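Side-chain contact in 4-hydroxy-3-methylbut-2-enyl diphosphate reductase, apicoplast (Plasmodium falciparum, PDB 4N7B), which reduces 4-hydroxy-3-methylbut-2-enyl diphosphate to isopentenyl and dimethylallyl diphosphate with an iron-sulfur cluster, the last step of the DOXP/MEP isoprenoid pathway: residues 493-498 and 505-510. Sequence-based numbering, arbitrary orientation. Where two conformers were deposited one is given.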
# COMPACT_ATOMS: atom_id res chain seq x y z
N LYS A 493 -2.55 -1.40 21.42
CA LYS A 493 -3.72 -1.88 22.15
C LYS A 493 -3.74 -3.42 22.16
O LYS A 493 -4.11 -4.05 23.15
CB LYS A 493 -5.00 -1.35 21.51
CG LYS A 493 -5.11 0.17 21.49
CD LYS A 493 -6.52 0.62 21.12
CE LYS A 493 -6.61 2.13 21.09
NZ LYS A 493 -8.02 2.64 20.89
N PHE A 494 -3.34 -4.03 21.05
CA PHE A 494 -3.20 -5.48 21.03
C PHE A 494 -2.13 -5.93 22.01
O PHE A 494 -2.35 -6.85 22.80
CB PHE A 494 -2.88 -5.99 19.62
CG PHE A 494 -4.11 -6.21 18.76
CD1 PHE A 494 -4.85 -7.39 18.86
CD2 PHE A 494 -4.54 -5.23 17.87
CE1 PHE A 494 -5.98 -7.59 18.06
CE2 PHE A 494 -5.68 -5.44 17.08
CZ PHE A 494 -6.38 -6.61 17.18
N VAL A 495 -0.98 -5.28 21.99
CA VAL A 495 0.10 -5.67 22.89
C VAL A 495 -0.41 -5.55 24.32
O VAL A 495 -0.21 -6.44 25.14
CB VAL A 495 1.33 -4.80 22.70
CG1 VAL A 495 2.33 -5.03 23.82
CG2 VAL A 495 1.93 -5.07 21.33
N ASN A 496 -1.10 -4.46 24.62
CA ASN A 496 -1.58 -4.23 25.97
C ASN A 496 -2.59 -5.30 26.41
O ASN A 496 -2.51 -5.84 27.51
CB ASN A 496 -2.17 -2.82 26.08
CG ASN A 496 -2.94 -2.62 27.37
OD1 ASN A 496 -2.36 -2.33 28.42
ND2 ASN A 496 -4.25 -2.81 27.31
N LEU A 497 -3.55 -5.61 25.55
CA LEU A 497 -4.54 -6.63 25.87
C LEU A 497 -3.88 -7.99 26.09
O LEU A 497 -4.14 -8.66 27.07
CB LEU A 497 -5.55 -6.72 24.74
CG LEU A 497 -6.63 -7.80 24.87
CD1 LEU A 497 -7.62 -7.41 25.93
CD2 LEU A 497 -7.30 -8.07 23.52
N LEU A 498 -3.01 -8.40 25.17
CA LEU A 498 -2.48 -9.77 25.17
C LEU A 498 -1.40 -10.08 26.20
O LEU A 498 -1.29 -11.22 26.63
CB LEU A 498 -1.96 -10.14 23.77
CG LEU A 498 -3.06 -10.22 22.68
CD1 LEU A 498 -2.45 -10.41 21.32
CD2 LEU A 498 -4.05 -11.33 22.97
N TYR A 505 0.35 -13.37 27.64
CA TYR A 505 1.37 -13.75 26.69
C TYR A 505 2.65 -12.99 27.05
O TYR A 505 2.61 -11.78 27.27
CB TYR A 505 0.94 -13.42 25.25
CG TYR A 505 -0.19 -14.32 24.72
CD1 TYR A 505 -1.53 -13.98 24.90
CD2 TYR A 505 0.09 -15.50 24.07
CE1 TYR A 505 -2.57 -14.80 24.44
CE2 TYR A 505 -0.94 -16.34 23.60
CZ TYR A 505 -2.26 -15.98 23.79
OH TYR A 505 -3.27 -16.80 23.33
N THR A 506 3.78 -13.68 27.09
CA THR A 506 5.05 -13.02 27.39
C THR A 506 5.52 -12.28 26.14
O THR A 506 5.59 -12.85 25.06
CB THR A 506 6.15 -14.00 27.83
OG1 THR A 506 5.78 -14.59 29.08
CG2 THR A 506 7.48 -13.26 28.01
N LEU A 507 5.84 -11.00 26.30
CA LEU A 507 6.22 -10.18 25.17
C LEU A 507 7.67 -10.45 24.73
O LEU A 507 8.60 -10.44 25.55
CB LEU A 507 6.05 -8.70 25.52
CG LEU A 507 6.39 -7.69 24.44
CD1 LEU A 507 5.61 -7.96 23.18
CD2 LEU A 507 6.08 -6.30 24.96
N GLN A 508 7.84 -10.70 23.44
CA GLN A 508 9.16 -10.79 22.84
C GLN A 508 9.17 -10.00 21.53
O GLN A 508 8.17 -9.95 20.82
CB GLN A 508 9.55 -12.24 22.59
CG GLN A 508 9.91 -13.00 23.87
CD GLN A 508 11.03 -12.33 24.65
OE1 GLN A 508 12.16 -12.25 24.19
NE2 GLN A 508 10.70 -11.82 25.84
N ASN A 509 10.29 -9.37 21.23
CA ASN A 509 10.43 -8.69 19.95
C ASN A 509 10.98 -9.65 18.93
O ASN A 509 11.88 -10.43 19.22
CB ASN A 509 11.38 -7.50 20.06
CG ASN A 509 10.82 -6.39 20.92
OD1 ASN A 509 10.02 -5.57 20.45
ND2 ASN A 509 11.21 -6.37 22.17
N PHE A 510 10.46 -9.57 17.72
CA PHE A 510 11.08 -10.26 16.61
C PHE A 510 11.47 -9.27 15.52
O PHE A 510 10.61 -8.57 14.97
CB PHE A 510 10.18 -11.34 16.01
CG PHE A 510 10.86 -12.04 14.88
CD1 PHE A 510 11.81 -13.02 15.13
CD2 PHE A 510 10.64 -11.64 13.57
CE1 PHE A 510 12.48 -13.63 14.10
CE2 PHE A 510 11.31 -12.24 12.53
CZ PHE A 510 12.23 -13.24 12.79
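Leu498 and Tyr505 form the tight end of this contact; Tyr505 lies just ahead of strand 506-511. Tyr505 N donates a hydrogen bond of 2.9 Å to Leu498 O. The bond is moderately bent, with an N-H...O angle of 154°. The same carbonyl oxygen lies at the edge of the tyrosine ring, near its plane, 3.3 Å from Tyr505 CD1. One oxygen therefore meets both the backbone and the ring edge of Tyr505. Leu498 CB sits 4.0 Å from Tyr505 CD1. Leu498 CD2 is 4.0 Å from Tyr505 CE1. The tyrosine CG lies anti to its carbonyl carbon (chi1 -71°), which brings the CD1-CE1 rim of the ring to Leu498, whose CB and CD2 lie to one side of the ring plane. Tyr505 is buried, and its OH is hydrogen-bonded to Val475 O, which fixes the far end of the ring.

The other end is loose. Val495 and Leu507 meet through one methyl each, Val495 CG1 and Leu507 CD2, 4.1 Å apart. The two side chains cross at about a right angle. Their CA atoms are 7.9 Å apart, against 5.7 Å for Leu498 and Tyr505. Val495 is buried, but Leu507 is partly exposed.

The contact lies far from the iron-sulfur cluster. Helix 488-499 is the helix of a beta-alpha-beta crossover from strand 477-482 to outermost strand 506-511, and meets the second strand here. Strand 221-226 lies between the two. Its Leu222 touches Leu498 and Tyr505; its Leu224 touches Val495 and Leu507. Phe494 packs on Ile434 and Val436 of strand 432-436 and on Leu480 of strand 477-482.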